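Local coordinates for protein hemolysin BL lytic component L1 (Bacillus cereus, PDB 7NMQ) that is lytic component L1 of the hemolysin BL enterotoxin and probably helps form membrane pores, as in other alpha-helical pore-forming toxins, at residues T97-V102 / D338-A343. Sequence-based numbering, arbitrary orientation.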
# COMPACT_ATOMS: atom_id res chain seq x y z
N THR A 97 -30.67 14.81 -14.46
CA THR A 97 -30.82 16.27 -14.55
C THR A 97 -29.94 16.78 -15.69
O THR A 97 -30.38 17.67 -16.46
CB THR A 97 -30.50 17.01 -13.26
OG1 THR A 97 -31.37 16.48 -12.27
CG2 THR A 97 -30.64 18.51 -13.36
N LEU A 98 -28.68 16.34 -15.77
CA LEU A 98 -27.80 16.83 -16.84
C LEU A 98 -28.41 16.45 -18.20
O LEU A 98 -28.43 17.29 -19.09
CB LEU A 98 -26.39 16.26 -16.69
CG LEU A 98 -25.70 16.59 -15.37
CD1 LEU A 98 -24.39 15.82 -15.19
CD2 LEU A 98 -25.50 18.05 -15.21
N VAL A 99 -28.85 15.22 -18.36
CA VAL A 99 -29.48 14.81 -19.65
C VAL A 99 -30.73 15.68 -19.92
O VAL A 99 -30.92 16.09 -21.08
CB VAL A 99 -29.77 13.29 -19.65
CG1 VAL A 99 -30.62 12.90 -20.86
CG2 VAL A 99 -28.46 12.51 -19.65
N GLU A 100 -31.55 15.93 -18.90
CA GLU A 100 -32.80 16.73 -18.98
C GLU A 100 -32.44 18.14 -19.46
O GLU A 100 -33.11 18.68 -20.33
CB GLU A 100 -33.50 16.76 -17.62
CG GLU A 100 -34.72 17.66 -17.55
CD GLU A 100 -35.25 17.83 -16.12
OE1 GLU A 100 -34.60 17.29 -15.14
OE2 GLU A 100 -36.25 18.58 -15.95
N THR A 101 -31.42 18.75 -18.88
CA THR A 101 -31.06 20.12 -19.24
C THR A 101 -30.62 20.17 -20.70
O THR A 101 -30.88 21.18 -21.36
CB THR A 101 -30.00 20.74 -18.34
OG1 THR A 101 -28.79 19.98 -18.45
CG2 THR A 101 -30.47 20.84 -16.90
N VAL A 102 -29.99 19.13 -21.22
CA VAL A 102 -29.66 19.10 -22.67
C VAL A 102 -30.96 19.02 -23.47
O VAL A 102 -31.13 19.79 -24.45
CB VAL A 102 -28.70 17.96 -23.01
CG1 VAL A 102 -28.57 17.82 -24.52
CG2 VAL A 102 -27.37 18.21 -22.32
N ASP A 338 -23.78 11.90 -25.16
CA ASP A 338 -22.84 10.79 -25.46
C ASP A 338 -21.73 10.75 -24.40
O ASP A 338 -21.37 9.68 -23.92
CB ASP A 338 -22.21 10.90 -26.85
CG ASP A 338 -23.15 10.73 -28.03
OD1 ASP A 338 -24.14 10.00 -27.88
OD2 ASP A 338 -22.84 11.33 -29.10
N ASP A 339 -21.20 11.92 -24.06
CA ASP A 339 -20.10 12.03 -23.08
C ASP A 339 -20.64 11.75 -21.69
O ASP A 339 -19.94 11.10 -20.89
CB ASP A 339 -19.46 13.41 -23.22
CG ASP A 339 -18.92 13.65 -24.63
OD1 ASP A 339 -18.31 12.71 -25.20
OD2 ASP A 339 -19.16 14.76 -25.19
N LEU A 340 -21.85 12.19 -21.39
CA LEU A 340 -22.46 11.90 -20.07
C LEU A 340 -22.64 10.39 -19.92
O LEU A 340 -22.40 9.89 -18.82
CB LEU A 340 -23.76 12.65 -19.86
CG LEU A 340 -23.66 14.17 -19.92
CD1 LEU A 340 -25.04 14.79 -19.93
CD2 LEU A 340 -22.85 14.74 -18.77
N LYS A 341 -23.16 9.75 -20.96
CA LYS A 341 -23.51 8.31 -20.86
C LYS A 341 -22.22 7.49 -20.72
O LYS A 341 -22.18 6.53 -19.89
CB LYS A 341 -24.28 7.86 -22.10
CG LYS A 341 -24.63 6.37 -22.09
CD LYS A 341 -25.67 6.02 -23.09
CE LYS A 341 -25.86 4.52 -23.24
NZ LYS A 341 -26.25 4.14 -24.61
N ALA A 342 -21.19 7.84 -21.46
CA ALA A 342 -19.90 7.14 -21.39
C ALA A 342 -19.35 7.27 -19.97
O ALA A 342 -18.84 6.26 -19.41
CB ALA A 342 -18.90 7.62 -22.42
N ALA A 343 -19.41 8.46 -19.40
CA ALA A 343 -18.90 8.69 -18.04
C ALA A 343 -19.74 7.94 -17.01
O ALA A 343 -19.18 7.42 -16.03
CB ALA A 343 -18.88 10.17 -17.79
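Leu98, Val99 and Leu340 meet through branched aliphatic groups, and the flat group beside them is the peptide carbonyl of Leu98, which receives two donors on the same face. Thr101 OG1 reaches Leu98 O at 2.8 Å, tilted from the carbonyl plane. Val102 N makes the helical bond to Leu98 O at 3.2 Å. The threonine hydroxyl is thus satisfied within its own helix, and the interface itself is left to carbon.

Across it, Leu340 supplies both of its methyls. Leu340 CD1 lies 3.8 Å from Leu98 CB, near the root of that side chain. The same Leu340 CD1 is 4.1 Å from Val99 CG2. Leu340 CD2 sits 4.0 Å from Leu98 CD1. The leucine side chains stand nearly perpendicular, while those of Val99 and Leu340 run alongside one another in opposing senses.

The contact illustrates how, in a helical bundle, one leucine fork can bridge neighbouring residues of a facing helix. Here, in the elongated bundle of a ClyA-like toxin, helix 330-357 meets the last turns of helix 45-103, segments 97-102 and 338-343 running roughly antiparallel. Leu340 touches Tyr95, Leu98 and Val99, with Val102 further off, an i, i+3, i+4, i+7 spacing resembling knobs-into-holes packing. In Leu340, CG stands anti to the carbonyl carbon (chi1 -60°), which carries the fork toward Leu98. Leu98 also packs against Leu110 and Leu117 of helix 107-154, and Leu5 of the N-terminal loop touches Leu340.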